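Local coordinates for putative enzyme related to aldose 1-epimerase (Salmonella typhimurium, PDB 2HTA), which probably interconverts the alpha and beta anomers of glucose 6-phosphate and related hexose 6-phosphates, acting as a mutarotase related to aldose 1-epimerases, at residues E71-L76 with L240-D245; A119-N124 with T133-S138; T151-F156 with E165-G170; V190-L195 with S233-A238; H251-G256 with V284-P289. All blocks are in the same frame, centred on the assembly; numbering follows the deposited sequence.

Interaction 1 of 5, residues E71-L76 with L240-D245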
# COMPACT_ATOMS: atom_id res chain seq x y z
N GLU A 71 -16.99 -0.99 -6.47
CA GLU A 71 -16.03 -0.36 -7.39
C GLU A 71 -14.62 -0.65 -6.88
O GLU A 71 -14.42 -1.01 -5.72
CB GLU A 71 -16.26 1.15 -7.43
CG GLU A 71 -17.75 1.52 -7.58
CD GLU A 71 -18.15 1.78 -8.98
OE1 GLU A 71 -17.62 1.09 -9.90
OE2 GLU A 71 -18.98 2.70 -9.15
N GLU A 72 -13.64 -0.55 -7.77
CA GLU A 72 -12.25 -0.74 -7.35
C GLU A 72 -12.00 0.01 -6.03
O GLU A 72 -12.36 1.18 -5.86
CB GLU A 72 -11.30 -0.15 -8.41
CG GLU A 72 -11.38 -0.84 -9.82
CD GLU A 72 -10.81 -2.27 -9.87
OE1 GLU A 72 -10.02 -2.70 -8.96
OE2 GLU A 72 -11.15 -3.00 -10.86
N VAL A 73 -11.32 -0.66 -5.13
CA VAL A 73 -11.03 -0.07 -3.82
C VAL A 73 -9.69 0.65 -3.81
O VAL A 73 -9.54 1.66 -3.13
CB VAL A 73 -11.05 -1.13 -2.75
CG1 VAL A 73 -10.69 -0.53 -1.36
CG2 VAL A 73 -12.46 -1.71 -2.68
N LEU A 74 -8.69 0.08 -4.46
CA LEU A 74 -7.36 0.68 -4.54
C LEU A 74 -7.18 1.48 -5.81
O LEU A 74 -7.60 1.07 -6.87
CB LEU A 74 -6.28 -0.41 -4.51
CG LEU A 74 -6.26 -1.27 -3.23
CD1 LEU A 74 -5.28 -2.40 -3.41
CD2 LEU A 74 -5.90 -0.37 -1.98
N TRP A 75 -6.47 2.58 -5.70
CA TRP A 75 -6.18 3.44 -6.86
C TRP A 75 -4.81 3.01 -7.38
O TRP A 75 -3.89 2.73 -6.59
CB TRP A 75 -6.13 4.87 -6.37
CG TRP A 75 -5.86 5.91 -7.44
CD1 TRP A 75 -6.81 6.61 -8.20
CD2 TRP A 75 -4.58 6.39 -7.85
NE1 TRP A 75 -6.17 7.48 -9.03
CE2 TRP A 75 -4.81 7.38 -8.86
CE3 TRP A 75 -3.26 6.12 -7.45
CZ2 TRP A 75 -3.78 8.05 -9.47
CZ3 TRP A 75 -2.23 6.79 -8.07
CH2 TRP A 75 -2.49 7.76 -9.06
N LEU A 76 -4.67 2.99 -8.70
CA LEU A 76 -3.43 2.68 -9.37
C LEU A 76 -3.23 3.76 -10.44
O LEU A 76 -4.18 4.17 -11.08
CB LEU A 76 -3.51 1.33 -10.04
CG LEU A 76 -2.23 0.77 -10.70
CD1 LEU A 76 -1.14 0.44 -9.72
CD2 LEU A 76 -2.61 -0.45 -11.51
N LEU A 240 -18.79 8.09 -4.36
CA LEU A 240 -18.97 6.68 -4.65
C LEU A 240 -19.93 6.07 -3.66
O LEU A 240 -20.15 4.86 -3.67
CB LEU A 240 -17.60 5.96 -4.57
CG LEU A 240 -16.55 6.44 -5.59
CD1 LEU A 240 -15.30 5.56 -5.63
CD2 LEU A 240 -17.18 6.55 -6.95
N ASN A 241 -20.44 6.88 -2.74
CA ASN A 241 -21.47 6.40 -1.80
C ASN A 241 -21.01 5.22 -0.97
O ASN A 241 -21.70 4.20 -0.85
CB ASN A 241 -22.75 6.04 -2.56
CG ASN A 241 -23.33 7.24 -3.30
OD1 ASN A 241 -23.41 8.37 -2.75
ND2 ASN A 241 -23.69 7.03 -4.57
N ARG A 242 -19.81 5.32 -0.41
CA ARG A 242 -19.33 4.20 0.40
C ARG A 242 -18.41 4.72 1.50
O ARG A 242 -17.95 5.87 1.40
CB ARG A 242 -18.55 3.22 -0.49
CG ARG A 242 -17.20 3.72 -1.10
CD ARG A 242 -16.68 2.70 -2.06
NE ARG A 242 -15.39 3.10 -2.62
CZ ARG A 242 -14.70 2.34 -3.47
NH1 ARG A 242 -15.19 1.17 -3.83
NH2 ARG A 242 -13.52 2.74 -3.94
N THR A 243 -18.14 3.89 2.50
CA THR A 243 -16.96 4.16 3.37
C THR A 243 -15.95 3.01 3.18
O THR A 243 -16.33 1.87 2.84
CB THR A 243 -17.32 4.22 4.88
OG1 THR A 243 -17.98 3.03 5.21
CG2 THR A 243 -18.25 5.36 5.20
N ILE A 244 -14.68 3.34 3.32
CA ILE A 244 -13.67 2.31 3.38
C ILE A 244 -13.07 2.34 4.80
O ILE A 244 -12.65 3.40 5.30
CB ILE A 244 -12.58 2.53 2.30
CG1 ILE A 244 -13.17 2.43 0.86
CG2 ILE A 244 -11.46 1.53 2.49
CD1 ILE A 244 -12.25 3.17 -0.23
N ASP A 245 -13.09 1.18 5.44
CA ASP A 245 -12.50 1.03 6.78
C ASP A 245 -11.09 0.55 6.58
O ASP A 245 -10.87 -0.44 5.89
CB ASP A 245 -13.28 -0.00 7.56
CG ASP A 245 -14.68 0.46 7.85
OD1 ASP A 245 -14.95 1.70 7.93
OD2 ASP A 245 -15.53 -0.43 7.97
O HOH W 1 -17.74 0.43 -4.02
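Glu71 presents its backbone carbonyl to the guanidinium of Arg242, which begins strand 242-249 of the nine-stranded sheet of this galactose-mutarotase-like beta-sandwich. Asn241 and Arg242 both face Asp237, forming a G1 beta bulge at the start of the strand, and from there the arginine reaches toward the loop 71-76. The bond from Arg242 NH1 to Glu71 O measures 3.0 Å; the acceptor lies in the guanidinium plane, whereas the donor stands well above the carbonyl plane. On the same residue, Glu71 N gives its hydrogen to a water that also accepts from Arg242 NH1, at 2.7 Å, so NH1 grips Glu71 both directly and through solvent.

At Glu72 the second bond is shorter and straighter: Arg242 NH2 to Glu72 O is 2.7 Å, with an angle of 170° at the hydrogen. The chain of Arg242 is extended from CG to NE, which carries the guanidinium to the loop, where its edge meets the oxygens of two successive carbonyls. Asn183 lies close by, its side-chain ND2 bonding to Glu72 O and its backbone O accepting from Arg242 NH2, so the buried charge has further polar company.

Val73 continues the contact with carbon. Its CA is 3.8 Å from Arg242 NH2, and beyond the guanidinium the side chains of Val73 and Ile244 run antiparallel beside one another, with Val73 CG1 4.2 Å from Ile244 CD1.

Interaction 2 of 5, residues A119-N124 with T133-S138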
# COMPACT_ATOMS: atom_id res chain seq x y z
N ALA A 119 9.30 -13.63 -4.41
CA ALA A 119 8.85 -14.94 -4.92
C ALA A 119 7.43 -15.12 -4.41
O ALA A 119 7.11 -14.70 -3.32
CB ALA A 119 9.79 -16.06 -4.36
N LEU A 120 6.58 -15.72 -5.20
CA LEU A 120 5.31 -16.19 -4.67
C LEU A 120 5.54 -17.56 -4.10
O LEU A 120 5.69 -18.57 -4.83
CB LEU A 120 4.27 -16.19 -5.79
CG LEU A 120 2.94 -16.89 -5.50
CD1 LEU A 120 2.26 -16.09 -4.36
CD2 LEU A 120 1.99 -16.93 -6.70
N LYS A 121 5.58 -17.63 -2.76
CA LYS A 121 5.99 -18.82 -2.04
C LYS A 121 4.81 -19.76 -1.85
O LYS A 121 5.01 -21.00 -1.89
CB LYS A 121 6.53 -18.41 -0.66
CG LYS A 121 7.15 -19.49 0.14
CD LYS A 121 7.53 -18.97 1.56
CE LYS A 121 8.40 -20.01 2.29
NZ LYS A 121 9.59 -20.45 1.45
N ALA A 122 3.62 -19.24 -1.61
CA ALA A 122 2.46 -20.11 -1.29
C ALA A 122 1.18 -19.43 -1.63
O ALA A 122 1.14 -18.21 -1.72
CB ALA A 122 2.46 -20.52 0.19
N HIS A 123 0.11 -20.21 -1.75
CA HIS A 123 -1.20 -19.66 -1.94
C HIS A 123 -2.21 -20.76 -1.72
O HIS A 123 -1.86 -21.92 -1.80
CB HIS A 123 -1.32 -19.04 -3.36
CG HIS A 123 -0.95 -19.97 -4.46
ND1 HIS A 123 -1.88 -20.79 -5.08
CD2 HIS A 123 0.25 -20.24 -5.05
CE1 HIS A 123 -1.26 -21.54 -5.98
NE2 HIS A 123 0.03 -21.21 -6.00
N ASN A 124 -3.41 -20.35 -1.36
CA ASN A 124 -4.57 -21.26 -1.36
C ASN A 124 -5.83 -20.49 -1.70
O ASN A 124 -5.85 -19.26 -1.72
CB ASN A 124 -4.67 -22.02 -0.02
CG ASN A 124 -4.93 -21.13 1.10
OD1 ASN A 124 -6.09 -20.85 1.44
ND2 ASN A 124 -3.85 -20.68 1.78
N THR A 133 1.25 -15.78 -0.22
CA THR A 133 2.43 -15.41 0.58
C THR A 133 3.56 -15.15 -0.38
O THR A 133 3.91 -16.02 -1.16
CB THR A 133 2.85 -16.52 1.46
OG1 THR A 133 1.78 -16.83 2.37
CG2 THR A 133 4.04 -16.08 2.29
N PHE A 134 4.15 -13.96 -0.28
CA PHE A 134 5.32 -13.58 -1.09
C PHE A 134 6.52 -13.51 -0.14
O PHE A 134 6.38 -13.17 1.06
CB PHE A 134 5.08 -12.20 -1.72
CG PHE A 134 4.00 -12.17 -2.75
CD1 PHE A 134 2.63 -11.94 -2.38
CD2 PHE A 134 4.30 -12.40 -4.08
CE1 PHE A 134 1.62 -11.89 -3.39
CE2 PHE A 134 3.29 -12.33 -5.07
CZ PHE A 134 1.98 -12.09 -4.73
N GLU A 135 7.72 -13.77 -0.68
CA GLU A 135 8.91 -13.74 0.19
C GLU A 135 10.03 -12.93 -0.50
O GLU A 135 10.26 -13.10 -1.70
CB GLU A 135 9.39 -15.18 0.37
CG GLU A 135 10.62 -15.27 1.28
CD GLU A 135 11.03 -16.73 1.48
OE1 GLU A 135 11.64 -17.31 0.58
OE2 GLU A 135 10.68 -17.31 2.51
N LEU A 136 10.75 -12.14 0.29
CA LEU A 136 11.94 -11.45 -0.19
C LEU A 136 13.08 -11.82 0.73
O LEU A 136 12.89 -11.90 1.94
CB LEU A 136 11.74 -9.94 -0.21
CG LEU A 136 12.96 -9.15 -0.76
CD1 LEU A 136 12.98 -9.26 -2.30
CD2 LEU A 136 12.74 -7.72 -0.37
N GLN A 137 14.26 -12.13 0.17
CA GLN A 137 15.42 -12.43 1.03
C GLN A 137 16.58 -11.55 0.68
O GLN A 137 16.72 -11.09 -0.45
CB GLN A 137 15.84 -13.88 0.90
CG GLN A 137 14.75 -14.83 1.47
CD GLN A 137 15.24 -16.22 1.58
OE1 GLN A 137 15.32 -16.91 0.58
NE2 GLN A 137 15.59 -16.64 2.80
N SER A 138 17.45 -11.35 1.65
CA SER A 138 18.71 -10.65 1.40
C SER A 138 19.57 -11.44 0.43
O SER A 138 19.39 -12.66 0.24
CB SER A 138 19.48 -10.44 2.73
OG SER A 138 19.52 -11.63 3.47
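Leu120 and Phe134 form a non-hydrogen-bonded pair in the antiparallel hairpin of strands 119-125 and 130-137, which lies at one border of the nine-stranded sheet. Backbone bonds fix the register. Ala119 and Glu135 exchange two of them, the one from Ala119 N to Glu135 O being 2.9 Å at 166°. Beyond Leu120 the pairing slips by one residue: Lys121 N, at 2.8 Å, and Ala122 N, at 3.3 Å, both donate to Thr133 O, the signature of a classic beta bulge.

The apolar part is a CH-pi contact. Leu120 CD1 sits over one face of the Phe134 ring, 4.1 Å from its centroid and 15° off the normal. With CG anti to the backbone N (chi1 169°), the leucine brings this methyl across the ring and also to 3.6 Å from Thr133 O. Phe55 meets the same aromatic ring from outside the hairpin.

Charge acts where Lys121 and Glu135 come together. Lys121 NZ lies 3.5 Å from Glu135 OE2, and the methylene CE is equally near that oxygen. A salt bridge of this length, on an exposed lysine, probably adds less to the pairing than the backbone bonds and the leucine-ring contact do.

Interaction 3 of 5, residues T151-F156 with E165-G170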
# COMPACT_ATOMS: atom_id res chain seq x y z
N THR A 151 14.67 -12.15 5.93
CA THR A 151 13.62 -12.76 5.09
C THR A 151 12.34 -11.98 5.43
O THR A 151 11.93 -11.91 6.61
CB THR A 151 13.41 -14.24 5.43
OG1 THR A 151 14.63 -14.95 5.24
CG2 THR A 151 12.36 -14.82 4.49
N LEU A 152 11.71 -11.39 4.41
CA LEU A 152 10.53 -10.59 4.58
C LEU A 152 9.40 -11.38 3.91
O LEU A 152 9.60 -11.91 2.79
CB LEU A 152 10.67 -9.30 3.78
CG LEU A 152 10.66 -7.90 4.34
CD1 LEU A 152 10.46 -6.84 3.17
CD2 LEU A 152 9.66 -7.67 5.48
N LEU A 153 8.28 -11.53 4.62
CA LEU A 153 7.10 -12.19 4.10
C LEU A 153 5.94 -11.21 4.02
O LEU A 153 5.72 -10.46 4.96
CB LEU A 153 6.66 -13.38 4.99
CG LEU A 153 7.77 -14.43 4.98
CD1 LEU A 153 7.87 -15.25 6.20
CD2 LEU A 153 7.63 -15.33 3.75
N ALA A 154 5.20 -11.24 2.92
CA ALA A 154 3.99 -10.41 2.78
C ALA A 154 2.86 -11.42 2.52
O ALA A 154 2.92 -12.18 1.54
CB ALA A 154 4.11 -9.42 1.62
N ARG A 155 1.92 -11.50 3.44
CA ARG A 155 0.78 -12.43 3.34
C ARG A 155 -0.43 -11.62 3.08
O ARG A 155 -0.65 -10.62 3.79
CB ARG A 155 0.65 -13.22 4.64
CG ARG A 155 1.90 -14.05 5.00
CD ARG A 155 1.63 -14.90 6.22
NE ARG A 155 2.61 -15.97 6.36
CZ ARG A 155 3.71 -15.86 7.10
NH1 ARG A 155 4.57 -16.89 7.17
NH2 ARG A 155 3.94 -14.76 7.79
N PHE A 156 -1.19 -11.97 2.04
CA PHE A 156 -2.40 -11.29 1.64
C PHE A 156 -3.59 -12.21 1.72
O PHE A 156 -3.45 -13.40 1.46
CB PHE A 156 -2.30 -10.86 0.19
CG PHE A 156 -1.20 -9.87 -0.05
CD1 PHE A 156 0.10 -10.32 -0.25
CD2 PHE A 156 -1.47 -8.50 0.02
CE1 PHE A 156 1.16 -9.36 -0.46
CE2 PHE A 156 -0.43 -7.56 -0.23
CZ PHE A 156 0.86 -8.01 -0.44
N GLU A 165 -0.39 -8.52 5.64
CA GLU A 165 0.45 -8.66 6.83
C GLU A 165 1.91 -8.75 6.38
O GLU A 165 2.26 -9.62 5.57
CB GLU A 165 0.05 -9.92 7.59
CG GLU A 165 0.95 -10.25 8.84
CD GLU A 165 0.63 -11.63 9.44
OE1 GLU A 165 0.82 -12.66 8.76
OE2 GLU A 165 0.16 -11.67 10.59
N LEU A 166 2.72 -7.83 6.86
CA LEU A 166 4.16 -7.83 6.63
C LEU A 166 4.95 -8.36 7.84
O LEU A 166 4.77 -7.89 8.96
CB LEU A 166 4.60 -6.40 6.31
CG LEU A 166 6.09 -6.30 5.97
CD1 LEU A 166 6.43 -6.93 4.59
CD2 LEU A 166 6.52 -4.83 6.05
N GLU A 167 5.89 -9.28 7.62
CA GLU A 167 6.61 -9.92 8.73
C GLU A 167 8.09 -10.01 8.34
O GLU A 167 8.42 -10.53 7.26
CB GLU A 167 6.04 -11.33 8.92
CG GLU A 167 6.73 -12.16 9.94
CD GLU A 167 6.02 -13.54 10.10
OE1 GLU A 167 6.48 -14.59 9.54
OE2 GLU A 167 4.96 -13.52 10.76
N ALA A 168 8.94 -9.44 9.18
CA ALA A 168 10.38 -9.33 8.87
C ALA A 168 11.18 -10.18 9.86
O ALA A 168 11.07 -10.01 11.09
CB ALA A 168 10.84 -7.88 8.92
N HIS A 169 11.94 -11.13 9.34
CA HIS A 169 12.75 -12.03 10.16
C HIS A 169 14.21 -11.59 10.07
O HIS A 169 14.76 -11.46 8.97
CB HIS A 169 12.65 -13.46 9.66
CG HIS A 169 11.27 -14.03 9.80
ND1 HIS A 169 10.92 -14.91 10.80
CD2 HIS A 169 10.16 -13.85 9.05
CE1 HIS A 169 9.64 -15.25 10.67
NE2 HIS A 169 9.16 -14.61 9.62
N GLY A 170 14.86 -11.46 11.21
CA GLY A 170 16.29 -11.03 11.22
C GLY A 170 16.62 -10.39 12.56
O GLY A 170 15.83 -10.51 13.51
O HOH W 2 3.14 -12.05 7.19
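Glu167 OE1 is gripped from opposite faces of its carboxylate plane by Arg155 NH2 across the strands and by His169 NE2 two residues further along its own strand. The arginine bond, 3.1 Å from NH2 to OE1, is almost straight at 177°; it runs in the guanidinium plane but reaches the oxygen from well above the carboxylate. His169 NE2 donates from 2.7 Å on the anti side of OE1, tilted 33° out of the carboxylate plane. Both bonds probably stabilise the carboxylate, while Glu167 on NE2 and Glu295 on ND1 fix the rotation of the imidazole.

Arg155 also makes a long salt bridge with Glu165 OE1, and a water joins NH2 to both that oxygen and Glu165 O. Leu153 packs into this polar group: CD1 is 3.7 Å from His169 NE2, and CB lies over one face of the guanidinium. On the other, hydrocarbon face Leu152, its chi1 (-119°) unstaggered, brings CD2 to 3.6 Å from Ala168 CB and to a doubtfully tight 3.4 Å from Leu166 CD1.

Six backbone bonds, including Leu153 N to Glu167 O at 2.8 Å, make this a regular antiparallel hairpin of strands 151-158 and 162-169. Within the nine-stranded sheet it is flanked by strands 130-137 and 298-308, and Trp96, Trp118 and Ile94 pack on the face of Leu152, Ala154, Leu166 and Ala168.

Interaction 4 of 5, residues V190-L195 with S233-A238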
# COMPACT_ATOMS: atom_id res chain seq x y z
N VAL A 190 -13.71 14.29 0.39
CA VAL A 190 -13.32 13.16 1.25
C VAL A 190 -13.02 13.66 2.65
O VAL A 190 -12.41 14.69 2.81
CB VAL A 190 -12.09 12.42 0.65
CG1 VAL A 190 -11.49 11.46 1.69
CG2 VAL A 190 -12.51 11.68 -0.58
N LYS A 191 -13.51 12.96 3.66
CA LYS A 191 -12.95 13.10 4.98
C LYS A 191 -12.59 11.73 5.55
O LYS A 191 -13.23 10.68 5.23
CB LYS A 191 -13.86 13.89 5.92
CG LYS A 191 -15.20 13.22 6.12
CD LYS A 191 -16.27 14.22 6.65
CE LYS A 191 -17.62 13.49 6.77
NZ LYS A 191 -18.72 14.22 7.56
N VAL A 192 -11.56 11.73 6.39
CA VAL A 192 -11.14 10.50 7.08
C VAL A 192 -11.29 10.72 8.57
O VAL A 192 -10.80 11.72 9.10
CB VAL A 192 -9.67 10.13 6.71
CG1 VAL A 192 -9.24 8.83 7.45
CG2 VAL A 192 -9.56 9.96 5.18
N SER A 193 -11.98 9.81 9.24
CA SER A 193 -12.18 9.91 10.69
C SER A 193 -11.39 8.80 11.36
O SER A 193 -10.82 7.93 10.67
CB SER A 193 -13.69 9.80 11.03
OG SER A 193 -14.20 8.60 10.52
N GLY A 194 -11.40 8.80 12.70
CA GLY A 194 -10.76 7.79 13.50
C GLY A 194 -9.27 8.08 13.64
O GLY A 194 -8.51 7.23 14.09
N LEU A 195 -8.87 9.30 13.31
CA LEU A 195 -7.43 9.66 13.30
C LEU A 195 -6.87 10.20 14.62
O LEU A 195 -5.67 10.56 14.70
CB LEU A 195 -7.13 10.64 12.16
CG LEU A 195 -7.30 10.05 10.75
CD1 LEU A 195 -7.24 11.17 9.69
CD2 LEU A 195 -6.32 8.92 10.40
N SER A 233 -9.36 3.57 10.81
CA SER A 233 -9.60 4.82 10.11
C SER A 233 -10.80 4.64 9.20
O SER A 233 -10.95 3.58 8.59
CB SER A 233 -8.39 5.20 9.21
OG SER A 233 -7.13 5.17 9.91
N VAL A 234 -11.64 5.66 9.06
CA VAL A 234 -12.78 5.49 8.15
C VAL A 234 -12.72 6.57 7.09
O VAL A 234 -12.69 7.78 7.43
CB VAL A 234 -14.12 5.58 8.89
CG1 VAL A 234 -15.31 5.43 7.88
CG2 VAL A 234 -14.19 4.56 10.04
N ILE A 235 -12.67 6.16 5.83
CA ILE A 235 -12.67 7.10 4.68
C ILE A 235 -14.16 7.24 4.25
O ILE A 235 -14.81 6.23 3.95
CB ILE A 235 -11.88 6.58 3.45
CG1 ILE A 235 -10.44 6.23 3.90
CG2 ILE A 235 -11.98 7.59 2.22
CD1 ILE A 235 -9.60 5.50 2.86
N HIS A 236 -14.67 8.46 4.27
CA HIS A 236 -16.08 8.70 3.92
C HIS A 236 -16.10 9.27 2.52
O HIS A 236 -15.54 10.34 2.31
CB HIS A 236 -16.67 9.72 4.89
CG HIS A 236 -16.54 9.32 6.32
ND1 HIS A 236 -17.56 8.73 7.02
CD2 HIS A 236 -15.50 9.44 7.19
CE1 HIS A 236 -17.16 8.48 8.26
NE2 HIS A 236 -15.91 8.90 8.39
N ASP A 237 -16.80 8.59 1.59
CA ASP A 237 -16.83 8.99 0.20
C ASP A 237 -18.26 9.18 -0.29
O ASP A 237 -18.93 8.20 -0.60
CB ASP A 237 -16.16 7.92 -0.67
CG ASP A 237 -15.99 8.36 -2.12
OD1 ASP A 237 -16.65 9.31 -2.63
OD2 ASP A 237 -15.18 7.73 -2.78
N ALA A 238 -18.72 10.42 -0.32
CA ALA A 238 -20.09 10.75 -0.71
C ALA A 238 -20.31 10.47 -2.21
O ALA A 238 -21.41 10.04 -2.62
CB ALA A 238 -20.38 12.24 -0.39
O HOH W 3 -7.12 5.49 12.50
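Ser193 OG and His236 NE2 share a 2.7 Å hydrogen bond across two antiparallel strands, in which either could be the donor. The serine hydroxyl stands between its backbone N and carbonyl carbon (chi1 57°), which turns OG toward the imidazole. His236 has CG anti to its carbonyl carbon (chi1 -56°), laying the ring back along the sheet so that OG meets its edge in plane. Lys191 O is at that edge too, 3.2 Å from His236 CD2, while Val234 CG1 lies over one face of the ring. Lys191 adds its methylene CG at 3.9 Å from the same CD2. Serine, valine and lysine thus limit how the histidine can turn.

On the other face of the sheet, Val192 and Ile235 run side by side in the same direction, with Val192 CG2 4.0 Å from Ile235 CG1. Ile235 directs its CG2 branch to Val190 CG1, at 3.9 Å. Past Ser193 a water links Gly194 O to Ser233 OG, the latter also bonded to His248.

Backbone bonds set the register: His236 N to Lys191 O is 2.8 Å, and Ser193 and Val234 exchange a pair. Strand 191-193 lies between strands 232-237 and 216-217 near one border of the nine-stranded sheet; strand 242-249 flanks 232-237, and Val279 and Val281 of strand 278-286 pack on the Val192 and Ile235 face.

Interaction 5 of 5, residues H251-G256 with V284-P289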
# COMPACT_ATOMS: atom_id res chain seq x y z
N HIS A 251 1.05 -1.38 14.52
CA HIS A 251 1.63 -0.14 14.00
C HIS A 251 1.85 0.82 15.13
O HIS A 251 1.45 0.55 16.29
CB HIS A 251 0.57 0.54 13.03
CG HIS A 251 -0.63 0.97 13.79
ND1 HIS A 251 -1.42 0.05 14.46
CD2 HIS A 251 -1.09 2.19 14.14
CE1 HIS A 251 -2.37 0.69 15.11
NE2 HIS A 251 -2.18 1.99 14.96
N LEU A 252 2.51 1.94 14.80
CA LEU A 252 2.61 3.08 15.73
C LEU A 252 1.85 4.32 15.29
O LEU A 252 1.39 5.13 16.13
CB LEU A 252 4.09 3.50 15.93
CG LEU A 252 4.61 3.76 17.32
CD1 LEU A 252 4.17 2.60 18.35
CD2 LEU A 252 6.14 3.89 17.19
N ASN A 253 1.68 4.46 13.99
CA ASN A 253 1.23 5.69 13.40
C ASN A 253 0.30 5.38 12.25
O ASN A 253 0.30 4.25 11.73
CB ASN A 253 2.45 6.46 12.78
CG ASN A 253 3.63 6.55 13.71
OD1 ASN A 253 4.75 6.13 13.35
ND2 ASN A 253 3.41 7.13 14.91
N VAL A 254 -0.48 6.38 11.85
CA VAL A 254 -1.18 6.33 10.56
C VAL A 254 -0.75 7.55 9.81
O VAL A 254 -0.54 8.57 10.44
CB VAL A 254 -2.69 6.31 10.76
CG1 VAL A 254 -3.47 6.47 9.41
CG2 VAL A 254 -3.05 4.97 11.43
N VAL A 255 -0.56 7.45 8.47
CA VAL A 255 -0.30 8.61 7.66
C VAL A 255 -1.44 8.87 6.71
O VAL A 255 -1.95 7.93 6.09
CB VAL A 255 1.03 8.46 6.90
CG1 VAL A 255 1.20 9.52 5.79
CG2 VAL A 255 2.15 8.63 7.95
N GLY A 256 -1.89 10.12 6.66
CA GLY A 256 -2.86 10.51 5.65
C GLY A 256 -2.13 11.42 4.66
O GLY A 256 -1.46 12.38 5.07
N VAL A 284 1.58 2.53 9.59
CA VAL A 284 2.97 3.04 9.67
C VAL A 284 3.65 2.71 10.98
O VAL A 284 3.02 2.72 12.03
CB VAL A 284 3.00 4.59 9.40
CG1 VAL A 284 4.41 5.22 9.62
CG2 VAL A 284 2.50 4.93 7.95
N TYR A 285 4.96 2.43 10.95
CA TYR A 285 5.72 2.28 12.18
C TYR A 285 6.93 3.19 11.96
O TYR A 285 7.90 2.75 11.39
CB TYR A 285 6.13 0.84 12.37
CG TYR A 285 6.41 0.53 13.84
CD1 TYR A 285 5.56 -0.31 14.58
CD2 TYR A 285 7.46 1.17 14.52
CE1 TYR A 285 5.77 -0.59 15.98
CE2 TYR A 285 7.70 0.89 15.93
CZ TYR A 285 6.87 0.01 16.63
OH TYR A 285 7.10 -0.28 17.97
N ALA A 286 6.80 4.47 12.30
CA ALA A 286 7.85 5.48 11.92
C ALA A 286 8.44 6.26 13.15
O ALA A 286 9.64 6.59 13.17
CB ALA A 286 7.36 6.45 10.88
N THR A 287 7.61 6.63 14.10
CA THR A 287 8.07 7.54 15.16
C THR A 287 8.99 6.87 16.21
O THR A 287 9.56 7.57 17.09
CB THR A 287 6.88 8.29 15.84
OG1 THR A 287 5.96 7.32 16.33
CG2 THR A 287 6.11 9.12 14.90
N ALA A 288 9.14 5.56 16.14
CA ALA A 288 10.16 4.84 16.89
C ALA A 288 10.49 3.64 16.00
O ALA A 288 9.69 3.30 15.14
CB ALA A 288 9.60 4.34 18.25
N PRO A 289 11.64 3.00 16.21
CA PRO A 289 11.95 1.83 15.40
C PRO A 289 11.37 0.54 15.96
O PRO A 289 11.20 0.38 17.17
CB PRO A 289 13.48 1.79 15.45
CG PRO A 289 13.77 2.20 16.82
CD PRO A 289 12.76 3.31 17.13
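Leu252 CB lies over the centre of one face of the Tyr285 ring, a CH-pi contact 4.2 Å from the centroid and 5° off the normal. Its CD2 reaches Tyr285 CE2, at 3.6 Å, and Ala288 CB, while Ala288 C lies at the ring edge, in plane. Asn253 C likewise lies at the His251 ring edge. The flat amide of Asn253 works through its edges. OD1 accepts from Ala286 N at 2.8 Å, nearly in line with the C=O, and from Thr287 N at 3.0 Å. ND2 donates in the amide plane to Thr287 OG1, at 2.9 Å and 162°. Asn253 CG is anti to the carbonyl carbon (chi1 -48°), carrying the amide to the corner at 287-288.

Backbone pairing forms a classic beta bulge: Leu252 N and Asn253 N both donate to Val284 O, each at 2.9 Å, while Val284 N returns a bond to Asn253 O. Val255 CG2 packs on Val284 CG2 beside Glu282, a probable active-site residue, and Asp223, which probably binds substrate.

With three bonds across the contact, the buried Asn253 amide is fixed in rotation and satisfies two consecutive backbone N-H groups where strand 278-286 gives way to 289-292.

In the fold
Interactions 1 to 4 all reach the nine-stranded antiparallel sheet, whereas interaction 5 lies in the eight-stranded one. Along the chain, interactions 2, 3 and 4 follow in series inside the loop closed by interaction 1, and interaction 5 comes last. Interactions 2 and 3, with centres about 9 Å apart, are successive hairpins joined through strands 130-137 and 151-158. Interactions 1 and 4, centres about 11 Å apart, meet through strands 242-249 and 232-237. Interactions 2 and 4 have centres about 33 Å apart on opposite sides of the chain's centre. Leu195 and Ser233 of interaction 4 pack on Val254 of interaction 5, linking that sheet to the one bearing the probable catalytic residues His179 and Glu282.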